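PDB 1KTW: iota-carrageenase from Alteromonas sp. ATCC 43554, which hydrolyses the 1,4-beta linkages within iota-carrageenans, sulfated galactans of red algal cell walls, with inversion of anomeric configuration. Local coordinates for residues 215-220 / 247-252; 235-240 / 261-266; 72-77 / 106-111; 96-101 / 134-139. All coordinates share one frame; numbering follows the deposited sequence.

Contact 1 (215-220 / 247-252); sequences LRMETD and AAVMFG. With DGS (3,6-anhydro-2-O-sulfo-alpha-D-galactopyranose), chain D.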
# COMPACT_ATOMS: atom_id res chain seq x y z
N LEU A 215 -3.16 -4.90 -0.60
CA LEU A 215 -2.81 -4.39 -1.95
C LEU A 215 -3.52 -3.04 -2.16
O LEU A 215 -4.69 -2.99 -2.60
CB LEU A 215 -3.23 -5.38 -3.05
CG LEU A 215 -2.88 -5.01 -4.51
CD1 LEU A 215 -1.38 -4.70 -4.66
CD2 LEU A 215 -3.26 -6.18 -5.43
N ARG A 216 -2.81 -1.97 -1.84
CA ARG A 216 -3.33 -0.59 -1.92
C ARG A 216 -2.94 0.09 -3.23
O ARG A 216 -1.83 0.59 -3.36
CB ARG A 216 -2.79 0.21 -0.70
CG ARG A 216 -3.22 1.68 -0.58
CD ARG A 216 -2.41 2.42 0.52
NE ARG A 216 -2.77 2.02 1.89
CZ ARG A 216 -3.71 2.60 2.63
NH1 ARG A 216 -4.42 3.63 2.16
NH2 ARG A 216 -3.95 2.15 3.85
N MET A 217 -3.85 0.10 -4.21
CA MET A 217 -3.57 0.73 -5.50
C MET A 217 -4.07 2.18 -5.47
O MET A 217 -5.03 2.57 -6.16
CB MET A 217 -4.20 -0.11 -6.64
CG MET A 217 -3.50 -1.50 -6.79
SD MET A 217 -4.34 -2.79 -7.81
CE MET A 217 -5.74 -3.25 -6.72
N GLU A 218 -3.39 2.98 -4.65
CA GLU A 218 -3.71 4.38 -4.44
C GLU A 218 -2.56 5.19 -5.04
O GLU A 218 -1.52 5.40 -4.41
CB GLU A 218 -3.86 4.64 -2.92
CG GLU A 218 -4.40 6.03 -2.56
CD GLU A 218 -4.68 6.19 -1.06
OE1 GLU A 218 -4.14 5.40 -0.25
OE2 GLU A 218 -5.44 7.10 -0.69
N THR A 219 -2.78 5.65 -6.27
CA THR A 219 -1.77 6.36 -7.07
C THR A 219 -1.69 7.87 -6.87
O THR A 219 -2.15 8.64 -7.73
CB THR A 219 -2.03 6.03 -8.56
OG1 THR A 219 -3.37 6.43 -8.90
CG2 THR A 219 -1.93 4.54 -8.80
N ASP A 220 -1.06 8.31 -5.77
CA ASP A 220 -1.02 9.74 -5.46
C ASP A 220 0.32 10.46 -5.25
O ASP A 220 0.36 11.54 -4.64
CB ASP A 220 -1.91 9.99 -4.23
CG ASP A 220 -1.37 9.33 -2.96
OD1 ASP A 220 -0.33 8.64 -3.03
OD2 ASP A 220 -1.98 9.50 -1.89
N ALA A 247 -9.19 -3.19 4.41
CA ALA A 247 -9.59 -3.99 3.25
C ALA A 247 -8.41 -4.80 2.69
O ALA A 247 -7.25 -4.47 2.93
CB ALA A 247 -10.14 -3.07 2.15
N ALA A 248 -8.70 -5.87 1.96
CA ALA A 248 -7.64 -6.68 1.35
C ALA A 248 -7.18 -6.00 0.06
O ALA A 248 -5.97 -5.91 -0.20
CB ALA A 248 -8.15 -8.09 1.04
N VAL A 249 -8.14 -5.54 -0.75
CA VAL A 249 -7.85 -4.88 -2.04
C VAL A 249 -8.54 -3.51 -2.14
O VAL A 249 -9.75 -3.40 -1.90
CB VAL A 249 -8.33 -5.77 -3.23
CG1 VAL A 249 -8.14 -5.02 -4.56
CG2 VAL A 249 -7.56 -7.09 -3.24
N MET A 250 -7.78 -2.49 -2.54
CA MET A 250 -8.33 -1.13 -2.64
C MET A 250 -7.89 -0.34 -3.88
O MET A 250 -6.71 -0.34 -4.23
CB MET A 250 -7.98 -0.34 -1.37
CG MET A 250 -8.44 1.12 -1.36
SD MET A 250 -7.16 2.29 -1.94
CE MET A 250 -7.68 3.76 -1.04
N PHE A 251 -8.85 0.34 -4.51
CA PHE A 251 -8.59 1.19 -5.69
C PHE A 251 -8.86 2.66 -5.31
O PHE A 251 -9.94 2.98 -4.81
CB PHE A 251 -9.51 0.79 -6.87
CG PHE A 251 -9.38 -0.67 -7.29
CD1 PHE A 251 -10.17 -1.66 -6.70
CD2 PHE A 251 -8.47 -1.04 -8.29
CE1 PHE A 251 -10.05 -3.00 -7.09
CE2 PHE A 251 -8.35 -2.37 -8.69
CZ PHE A 251 -9.14 -3.36 -8.09
N GLY A 252 -7.87 3.53 -5.53
CA GLY A 252 -8.01 4.96 -5.23
C GLY A 252 -7.10 5.73 -6.18
O GLY A 252 -5.95 6.00 -5.86
C1 DGS D . -7.93 9.41 3.83
C2 DGS D . -7.67 7.92 3.54
C3 DGS D . -6.69 7.79 2.36
C4 DGS D . -5.39 8.50 2.68
C5 DGS D . -5.86 9.93 2.61
C6 DGS D . -6.73 9.87 1.34
O2 DGS D . -7.30 7.26 4.78
O3 DGS D . -7.28 8.54 1.26
O4 DGS D . -4.45 8.23 1.65
O5 DGS D . -6.71 10.18 3.77
O7 DGS D . -6.73 5.24 6.16
O8 DGS D . -6.17 5.25 3.74
O9 DGS D . -8.38 5.06 4.39
S DGS D . -7.10 5.68 4.80
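Leu215, Arg216 and Met217 pair in parallel register with Val249, Met250 and Phe251 on successive coils of a right-handed parallel beta-helix, on a face whose outer side holds carrageenan. The strands run 8° from parallel, joined by backbone bonds such as Met217 N to Met250 O (2.9 Å) and Leu215 N to Ala248 O (3.0 Å). Leu215, Met217, Val249 and Phe251 point into the helix toward strands 231-243 and 261-269. There the bent thioether of Met217 lays its methyl CE over one face of the Phe251 ring, 3.4 Å from CE2, while the sulfur stands obliquely to the ring in a Met-aromatic contact. Met217 CE also touches Val249 CG1 at 3.7 Å.

Arg216, Glu218 and Met250 occupy the sugar-binding side. The carboxylate of Glu218 is carried out on an extended chain, CG anti to the backbone N (chi1 -172°), and passes the Met250 methyl, with CD 3.9 Å from CE. Glu218 OE1 takes a salt bridge from Arg216 NH1 at 3.0 Å, and OE2 accepts O4 of the bound DGS of chain D at 2.8 Å as well as a bond from His254. Arg216 NH1 also donates almost straight (165°) to sulfate oxygen O8 of that sugar, at 2.9 Å. Replacing Glu218 by an alanine would probably leave the sugar O4 without this acceptor and Arg216 NH1 without its carboxylate mate, though NH2 would keep its bond to Tyr191 O. One guanidinium nitrogen thus ties the groups that bind the sugar O4 and the sulfate into one network, which probably positions them together.

Contact 2 (235-240 / 261-266); sequences IFADNI and VQVTNV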
# COMPACT_ATOMS: atom_id res chain seq x y z
N ILE A 235 -2.15 -5.00 -14.62
CA ILE A 235 -1.83 -5.58 -13.32
C ILE A 235 -2.70 -6.81 -13.03
O ILE A 235 -3.91 -6.81 -13.31
CB ILE A 235 -2.06 -4.54 -12.19
CG1 ILE A 235 -1.33 -3.23 -12.52
CG2 ILE A 235 -1.64 -5.12 -10.84
CD1 ILE A 235 0.21 -3.34 -12.71
N PHE A 236 -2.09 -7.86 -12.49
CA PHE A 236 -2.79 -9.10 -12.13
C PHE A 236 -2.50 -9.44 -10.66
O PHE A 236 -1.39 -9.21 -10.20
CB PHE A 236 -2.33 -10.29 -12.99
CG PHE A 236 -2.76 -10.20 -14.44
CD1 PHE A 236 -2.02 -9.44 -15.35
CD2 PHE A 236 -3.91 -10.84 -14.88
CE1 PHE A 236 -2.43 -9.32 -16.69
CE2 PHE A 236 -4.33 -10.74 -16.21
CZ PHE A 236 -3.58 -9.97 -17.12
N ALA A 237 -3.49 -10.00 -9.96
CA ALA A 237 -3.34 -10.38 -8.55
C ALA A 237 -4.21 -11.60 -8.20
O ALA A 237 -5.28 -11.79 -8.79
CB ALA A 237 -3.71 -9.19 -7.66
N ASP A 238 -3.76 -12.40 -7.23
CA ASP A 238 -4.47 -13.62 -6.79
C ASP A 238 -4.17 -13.97 -5.33
O ASP A 238 -3.03 -13.87 -4.89
CB ASP A 238 -4.06 -14.82 -7.67
CG ASP A 238 -4.72 -16.14 -7.24
OD1 ASP A 238 -5.97 -16.25 -7.32
OD2 ASP A 238 -4.00 -17.06 -6.83
N ASN A 239 -5.21 -14.37 -4.59
CA ASN A 239 -5.09 -14.75 -3.18
C ASN A 239 -4.53 -13.62 -2.33
O ASN A 239 -3.39 -13.69 -1.83
CB ASN A 239 -4.22 -16.02 -3.03
CG ASN A 239 -4.33 -16.64 -1.63
OD1 ASN A 239 -5.32 -16.44 -0.92
ND2 ASN A 239 -3.31 -17.42 -1.23
N ILE A 240 -5.33 -12.57 -2.17
CA ILE A 240 -4.98 -11.39 -1.38
C ILE A 240 -5.90 -11.42 -0.14
O ILE A 240 -7.13 -11.55 -0.28
CB ILE A 240 -5.23 -10.09 -2.21
CG1 ILE A 240 -4.55 -10.20 -3.59
CG2 ILE A 240 -4.68 -8.86 -1.47
CD1 ILE A 240 -2.99 -10.41 -3.55
N VAL A 261 -6.93 -3.76 -14.49
CA VAL A 261 -6.54 -4.64 -13.36
C VAL A 261 -7.46 -5.87 -13.22
O VAL A 261 -8.68 -5.74 -13.36
CB VAL A 261 -6.59 -3.89 -12.00
CG1 VAL A 261 -6.12 -4.83 -10.87
CG2 VAL A 261 -5.71 -2.63 -12.05
N GLN A 262 -6.89 -7.05 -12.97
CA GLN A 262 -7.68 -8.27 -12.74
C GLN A 262 -7.29 -8.89 -11.40
O GLN A 262 -6.10 -9.09 -11.14
CB GLN A 262 -7.44 -9.33 -13.82
CG GLN A 262 -8.19 -10.64 -13.49
CD GLN A 262 -8.07 -11.71 -14.56
OE1 GLN A 262 -8.70 -11.61 -15.62
NE2 GLN A 262 -7.26 -12.74 -14.30
N VAL A 263 -8.28 -9.22 -10.57
CA VAL A 263 -8.03 -9.83 -9.25
C VAL A 263 -8.89 -11.08 -9.02
O VAL A 263 -10.09 -11.08 -9.33
CB VAL A 263 -8.34 -8.82 -8.11
CG1 VAL A 263 -8.01 -9.45 -6.74
CG2 VAL A 263 -7.54 -7.52 -8.33
N THR A 264 -8.29 -12.14 -8.48
CA THR A 264 -9.02 -13.38 -8.17
C THR A 264 -8.75 -13.85 -6.73
O THR A 264 -7.65 -13.69 -6.21
CB THR A 264 -8.64 -14.56 -9.14
OG1 THR A 264 -7.21 -14.73 -9.16
CG2 THR A 264 -9.16 -14.29 -10.57
N ASN A 265 -9.77 -14.43 -6.08
CA ASN A 265 -9.65 -14.96 -4.72
C ASN A 265 -9.25 -13.98 -3.62
O ASN A 265 -8.11 -14.00 -3.12
CB ASN A 265 -8.67 -16.15 -4.73
CG ASN A 265 -9.17 -17.30 -5.59
OD1 ASN A 265 -10.31 -17.75 -5.42
ND2 ASN A 265 -8.33 -17.77 -6.52
N VAL A 266 -10.19 -13.12 -3.24
CA VAL A 266 -9.97 -12.12 -2.18
C VAL A 266 -10.71 -12.58 -0.92
O VAL A 266 -11.86 -13.01 -1.01
CB VAL A 266 -10.53 -10.73 -2.59
CG1 VAL A 266 -10.14 -9.68 -1.57
CG2 VAL A 266 -10.03 -10.34 -3.95
O HOH W 1 -5.88 -12.77 -11.54
O HOH W 2 -7.66 -15.14 -0.21
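Asp238 meets Thr264 and Asn265 on the neighbouring coil of the beta-helix, and its OD1 is the polar centre of this strand pair. Thr264 OG1 donates to Asp238 OD1 at 2.7 Å from its anti side, somewhat out of the carboxylate plane, while Asn265 ND2 uses the syn lone pair of the same oxygen at 2.9 Å. The carboxylate gets there because CG stands anti to the backbone N (chi1 178°). Asp238 and Asn265 then lie side by side with their planes turned 69° apart.

Backbone bonds knit strands 235-240 and 261-266 in parallel register, from Gln262 N to Ile235 O (3.0 Å) to Asn239 N on Thr264 O (3.0 Å) and the longer Ile240 N to Asn265 O (3.3 Å). Asn239 and Asn265 face each other in this register, and both take left-handed backbone conformations. Asn239 ND2 bonds to Asn206 OD1 on the preceding coil, and a water links Asn239 OD1 to Asn265 O.

Another water joins Ala237 O (3.0 Å) to Gln262 NE2, whose amide otherwise bonds to Lys4 through OE1. Gln262 NE2 also sits at the edge of the Phe236 ring, 3.9 Å from CD2, with the amide plane 84° from the ring.

The apolar contacts belong to the other face, where Ile235 lies beside Val261 and Ala237 beside Val263, and where Ile240 and Val266 are paired in register. Ala237 CB and Val263 CG2 are 4.2 Å apart.

With two donors holding a single oxygen, the Asp238 carboxylate is probably restricted in its rotation, and this would be expected to favour its charged form.

Contact 3 (72-77 / 106-111); sequences MKSNVH and NIVRNF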
# COMPACT_ATOMS: atom_id res chain seq x y z
N MET A 72 20.54 -1.98 -4.85
CA MET A 72 20.60 -3.21 -5.65
C MET A 72 21.13 -2.91 -7.06
O MET A 72 21.06 -1.76 -7.51
CB MET A 72 19.22 -3.87 -5.72
CG MET A 72 18.67 -4.32 -4.34
SD MET A 72 19.71 -5.59 -3.52
CE MET A 72 19.17 -5.44 -1.80
N LYS A 73 21.66 -3.93 -7.73
CA LYS A 73 22.24 -3.78 -9.07
C LYS A 73 21.84 -4.88 -10.05
O LYS A 73 21.38 -5.94 -9.64
CB LYS A 73 23.77 -3.75 -8.96
CG LYS A 73 24.32 -2.66 -8.01
CD LYS A 73 24.10 -1.26 -8.57
CE LYS A 73 24.55 -0.14 -7.60
NZ LYS A 73 26.00 -0.23 -7.22
N SER A 74 22.06 -4.64 -11.35
CA SER A 74 21.70 -5.58 -12.41
C SER A 74 22.37 -6.95 -12.32
O SER A 74 23.55 -7.08 -11.97
CB SER A 74 22.02 -4.99 -13.80
OG SER A 74 21.25 -3.83 -14.08
N ASN A 75 21.60 -7.98 -12.68
CA ASN A 75 22.06 -9.36 -12.71
C ASN A 75 22.49 -9.95 -11.35
O ASN A 75 23.36 -10.83 -11.29
CB ASN A 75 23.17 -9.50 -13.77
CG ASN A 75 22.69 -9.12 -15.18
OD1 ASN A 75 21.71 -9.66 -15.68
ND2 ASN A 75 23.41 -8.20 -15.82
N VAL A 76 21.87 -9.47 -10.27
CA VAL A 76 22.16 -9.97 -8.91
C VAL A 76 20.93 -10.75 -8.38
O VAL A 76 19.80 -10.24 -8.42
CB VAL A 76 22.51 -8.81 -7.95
CG1 VAL A 76 22.63 -9.33 -6.50
CG2 VAL A 76 23.85 -8.17 -8.40
N HIS A 77 21.16 -11.97 -7.91
CA HIS A 77 20.07 -12.84 -7.41
C HIS A 77 20.33 -13.34 -5.96
O HIS A 77 21.16 -14.22 -5.72
CB HIS A 77 19.90 -14.00 -8.40
CG HIS A 77 19.57 -13.54 -9.79
ND1 HIS A 77 18.28 -13.30 -10.21
CD2 HIS A 77 20.37 -13.14 -10.82
CE1 HIS A 77 18.30 -12.77 -11.42
NE2 HIS A 77 19.56 -12.66 -11.82
N ASN A 106 19.69 4.57 -10.14
CA ASN A 106 20.36 4.02 -11.33
C ASN A 106 19.41 3.07 -12.06
O ASN A 106 18.24 2.96 -11.71
CB ASN A 106 21.63 3.27 -10.94
CG ASN A 106 21.35 2.05 -10.09
OD1 ASN A 106 20.19 1.65 -9.92
ND2 ASN A 106 22.40 1.45 -9.56
N ILE A 107 19.92 2.38 -13.06
CA ILE A 107 19.11 1.47 -13.85
C ILE A 107 19.43 0.02 -13.48
O ILE A 107 20.59 -0.37 -13.47
CB ILE A 107 19.36 1.71 -15.36
CG1 ILE A 107 19.01 3.17 -15.71
CG2 ILE A 107 18.55 0.76 -16.21
CD1 ILE A 107 19.39 3.60 -17.14
N VAL A 108 18.38 -0.77 -13.19
CA VAL A 108 18.52 -2.18 -12.81
C VAL A 108 17.72 -3.10 -13.74
O VAL A 108 16.54 -2.86 -14.01
CB VAL A 108 18.02 -2.45 -11.34
CG1 VAL A 108 18.20 -3.93 -10.97
CG2 VAL A 108 18.78 -1.57 -10.34
N ARG A 109 18.37 -4.15 -14.22
CA ARG A 109 17.71 -5.14 -15.08
C ARG A 109 18.08 -6.56 -14.60
O ARG A 109 19.23 -6.81 -14.22
CB ARG A 109 18.15 -4.94 -16.55
CG ARG A 109 17.76 -3.57 -17.14
CD ARG A 109 16.25 -3.45 -17.44
NE ARG A 109 15.90 -2.16 -18.06
CZ ARG A 109 15.61 -1.05 -17.38
NH1 ARG A 109 15.62 -1.04 -16.05
NH2 ARG A 109 15.29 0.07 -18.04
N ASN A 110 17.10 -7.47 -14.60
CA ASN A 110 17.29 -8.87 -14.19
C ASN A 110 17.73 -9.00 -12.71
O ASN A 110 18.91 -9.20 -12.41
CB ASN A 110 18.29 -9.56 -15.14
CG ASN A 110 18.07 -9.16 -16.62
OD1 ASN A 110 16.94 -9.13 -17.10
ND2 ASN A 110 19.15 -8.86 -17.33
N PHE A 111 16.76 -8.94 -11.80
CA PHE A 111 17.05 -8.99 -10.36
C PHE A 111 16.03 -9.83 -9.53
O PHE A 111 14.85 -9.86 -9.87
CB PHE A 111 17.08 -7.54 -9.83
CG PHE A 111 17.05 -7.41 -8.32
CD1 PHE A 111 18.22 -7.53 -7.58
CD2 PHE A 111 15.85 -7.25 -7.64
CE1 PHE A 111 18.21 -7.52 -6.19
CE2 PHE A 111 15.81 -7.23 -6.23
CZ PHE A 111 17.00 -7.37 -5.51
O HOH W 3 19.53 0.46 -7.57
O HOH W 4 22.54 -1.80 -11.95
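Asn75 and Asn110 stand side by side and point the same way, their amide planes only 33° apart. Asn110 ND2 donates to Asn75 OD1 at 3.1 Å, staying in its own amide plane but tilted from that of the acceptor, while Asn110 OD1 turns to Asn142 on the next coil. Asn75 is the third residue of the type II turn from Lys73 to Val76. Its backbone N donates to Arg109 O at 3.1 Å and more weakly to Asn110 O. This turn and the corner at Asn110 thus pack together as neighbouring coils of the parallel beta-helix.

On the buried side Met72 crosses Phe111 obliquely. The thioether is folded back at chi2 (-62°), which brings SD to 3.6 Å from CE1 in a Met-aromatic contact, 64° off the ring normal. Another corner of the Phe111 ring, CD1, comes to 3.2 Å from Val76 O.

Lys73 crosses Asn106 at about a right angle, its CE 3.3 Å from the amide ND2, and its ammonium group goes to Asn47. Between the two segments a water donates both to Met72 O and to Asn106 OD1, each at 2.7 Å. Ser74 turns OG toward 106-111 and accepts Arg109 N at 2.9 Å.

A side-chain hydroxyl therefore takes the place of a backbone carbonyl for Arg109 N, and waters serve Met72 O, Ser74 N and Ile107 O, whereas the buried Lys73 O has no partner in the model.

Contact 4 (96-101 / 134-139); sequences NHRLFE and VFKLGD. With DGS (3,6-anhydro-2-O-sulfo-alpha-D-galactopyranose), chain C; G4S (4-O-sulfo-beta-D-galactopyranose), chain B.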
# COMPACT_ATOMS: atom_id res chain seq x y z
N ASN A 96 13.45 9.72 5.79
CA ASN A 96 12.71 8.52 5.41
C ASN A 96 13.72 7.45 4.98
O ASN A 96 14.55 7.69 4.10
CB ASN A 96 11.73 8.85 4.29
CG ASN A 96 10.73 9.93 4.70
OD1 ASN A 96 10.28 9.97 5.84
ND2 ASN A 96 10.38 10.80 3.76
N HIS A 97 13.64 6.28 5.60
CA HIS A 97 14.58 5.20 5.32
C HIS A 97 13.99 3.92 4.72
O HIS A 97 12.81 3.61 4.91
CB HIS A 97 15.31 4.85 6.62
CG HIS A 97 16.04 6.01 7.23
ND1 HIS A 97 16.10 6.23 8.59
CD2 HIS A 97 16.76 7.01 6.66
CE1 HIS A 97 16.82 7.31 8.84
NE2 HIS A 97 17.23 7.80 7.68
N ARG A 98 14.83 3.16 4.01
CA ARG A 98 14.41 1.88 3.43
C ARG A 98 15.55 0.89 3.64
O ARG A 98 16.72 1.29 3.66
CB ARG A 98 14.16 2.00 1.91
CG ARG A 98 13.23 3.12 1.44
CD ARG A 98 14.08 4.33 1.10
NE ARG A 98 13.34 5.51 0.71
CZ ARG A 98 13.92 6.66 0.40
NH1 ARG A 98 15.24 6.76 0.44
NH2 ARG A 98 13.20 7.71 0.05
N LEU A 99 15.23 -0.39 3.82
CA LEU A 99 16.27 -1.39 3.95
C LEU A 99 16.92 -1.55 2.58
O LEU A 99 18.15 -1.57 2.47
CB LEU A 99 15.71 -2.75 4.39
CG LEU A 99 14.96 -2.89 5.74
CD1 LEU A 99 14.79 -4.37 6.08
CD2 LEU A 99 15.72 -2.21 6.83
N PHE A 100 16.10 -1.65 1.52
CA PHE A 100 16.59 -1.86 0.15
C PHE A 100 15.95 -0.94 -0.91
O PHE A 100 14.74 -0.71 -0.89
CB PHE A 100 16.32 -3.33 -0.28
CG PHE A 100 16.58 -4.36 0.81
CD1 PHE A 100 17.87 -4.63 1.27
CD2 PHE A 100 15.52 -5.09 1.37
CE1 PHE A 100 18.11 -5.61 2.26
CE2 PHE A 100 15.74 -6.07 2.36
CZ PHE A 100 17.04 -6.33 2.81
N GLU A 101 16.78 -0.45 -1.85
CA GLU A 101 16.34 0.41 -2.96
C GLU A 101 16.74 -0.28 -4.29
O GLU A 101 17.87 -0.74 -4.44
CB GLU A 101 16.98 1.81 -2.87
CG GLU A 101 16.65 2.53 -1.56
CD GLU A 101 16.97 4.03 -1.59
OE1 GLU A 101 18.13 4.41 -1.86
OE2 GLU A 101 16.04 4.83 -1.32
N VAL A 134 10.44 -1.60 3.57
CA VAL A 134 11.38 -2.71 3.31
C VAL A 134 12.04 -2.50 1.93
O VAL A 134 13.27 -2.49 1.81
CB VAL A 134 10.64 -4.08 3.35
CG1 VAL A 134 11.64 -5.24 3.15
CG2 VAL A 134 9.87 -4.24 4.69
N PHE A 135 11.22 -2.35 0.90
CA PHE A 135 11.71 -2.12 -0.46
C PHE A 135 11.12 -0.85 -1.11
O PHE A 135 9.92 -0.59 -0.96
CB PHE A 135 11.30 -3.26 -1.41
CG PHE A 135 12.12 -4.51 -1.30
CD1 PHE A 135 11.72 -5.55 -0.47
CD2 PHE A 135 13.27 -4.66 -2.07
CE1 PHE A 135 12.44 -6.74 -0.42
CE2 PHE A 135 14.01 -5.85 -2.02
CZ PHE A 135 13.59 -6.89 -1.20
N LYS A 136 11.95 -0.09 -1.82
CA LYS A 136 11.48 1.06 -2.61
C LYS A 136 11.98 0.79 -4.05
O LYS A 136 13.19 0.71 -4.30
CB LYS A 136 12.03 2.40 -2.12
CG LYS A 136 11.51 3.54 -3.00
CD LYS A 136 11.98 4.92 -2.56
CE LYS A 136 11.39 5.96 -3.51
NZ LYS A 136 11.90 7.33 -3.31
N LEU A 137 11.05 0.66 -4.99
CA LEU A 137 11.40 0.35 -6.38
C LEU A 137 11.28 1.55 -7.32
O LEU A 137 10.44 2.42 -7.12
CB LEU A 137 10.50 -0.78 -6.90
CG LEU A 137 10.21 -1.97 -5.98
CD1 LEU A 137 9.28 -2.94 -6.70
CD2 LEU A 137 11.52 -2.67 -5.59
N GLY A 138 12.14 1.57 -8.34
CA GLY A 138 12.14 2.64 -9.33
C GLY A 138 12.28 2.11 -10.74
O GLY A 138 11.39 1.41 -11.24
N ASP A 139 13.40 2.43 -11.40
CA ASP A 139 13.65 1.99 -12.78
C ASP A 139 14.27 0.59 -12.79
O ASP A 139 15.49 0.44 -12.92
CB ASP A 139 14.58 2.99 -13.51
CG ASP A 139 14.69 2.73 -15.04
OD1 ASP A 139 14.39 1.62 -15.51
OD2 ASP A 139 15.10 3.65 -15.78
C1 DGS C . 11.15 13.11 0.88
C2 DGS C . 12.51 12.76 1.55
C3 DGS C . 13.58 13.82 1.24
C4 DGS C . 13.04 15.15 1.69
C5 DGS C . 12.05 15.39 0.58
C6 DGS C . 12.82 14.88 -0.65
O2 DGS C . 12.31 12.59 2.97
O3 DGS C . 13.77 13.89 -0.18
O4 DGS C . 14.08 16.13 1.68
O5 DGS C . 10.90 14.53 0.83
O7 DGS C . 13.22 12.46 5.30
O8 DGS C . 14.70 13.19 3.53
O9 DGS C . 14.03 10.89 3.64
S DGS C . 13.59 12.28 3.88
C1 G4S B . 6.38 12.12 1.69
C2 G4S B . 7.82 12.26 2.22
C3 G4S B . 8.80 12.47 1.05
C4 G4S B . 8.61 11.37 0.01
C5 G4S B . 7.15 11.32 -0.43
C6 G4S B . 6.86 10.22 -1.44
O1 G4S B . 5.52 11.81 2.73
O2 G4S B . 7.90 13.35 3.12
O3 G4S B . 10.14 12.42 1.57
O4 G4S B . 9.00 10.10 0.56
O5 G4S B . 6.31 11.07 0.72
O6 G4S B . 7.82 10.23 -2.48
S G4S B . 10.29 9.40 -0.10
O7 G4S B . 10.77 8.35 0.81
O8 G4S B . 11.35 10.40 -0.29
O9 G4S B . 9.92 8.80 -1.39
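A first torsion of -51° and a sharp bend at chi2 (93°) swing the guanidinium of Arg98 across Lys136, whose own chain is fully extended. The aliphatic part of the lysine thereby lies over one face of the guanidinium, CD 3.6 Å from Arg98 NE, and both cationic ends reach the same 4-sulfate of G4S. Arg98 NH2 donates to sulfate O7 at 2.6 Å, with the sulfate at the edge of the guanidinium, and Lys136 NZ donates to O9 at 3.1 Å. Arg98 NH2 and Lys136 NZ are 3.6 Å apart, a closeness that the shared anion would be expected to compensate. Glu101 OE2 takes a salt bridge from Arg98 NH1 at 2.7 Å, while its OE1 is bonded to Gln71. A leucine in place of Arg98 is likely to leave sulfate O7 without this donor and Glu101 OE2 without its mate.

Behind the site the segments pair in parallel, Phe100 N to Val134 O and Lys136 N to Phe100 O, each 3.0 Å. On the inward face Phe100 places CD2 over a face of the Phe135 ring, 3.7 Å from CZ, the planes inclined at 43°. Phe113 meets both rings.

Inward-pointing apolar side chains stacked coil on coil are characteristic of a parallel beta-helix, and here the outward Arg98 and Lys136 form a basic site for a sulfate of the carrageenan.

Overall arrangement
All four contacts join neighbouring coils of one parallel beta-helix and come in two interleaved pairs along the chain. Contacts 3 and 4 open first, their segments alternating, and their centres lie about 14 Å apart; Met72 packs on Phe100, and Arg109 forms a salt bridge with Asp139. Contacts 1 and 2 follow, also alternating, with centres about 12 Å apart and side chains such as Leu215 and Ala237 meeting inside the helix. Between the pairs no atoms touch: contacts 1 and 4 approach to about 11 Å at their nearest atoms, with centres about 19 Å apart. Contacts 1 and 4 each hold bound sulfated sugar, so the helix presents carrageenan-binding groups from well-separated coils.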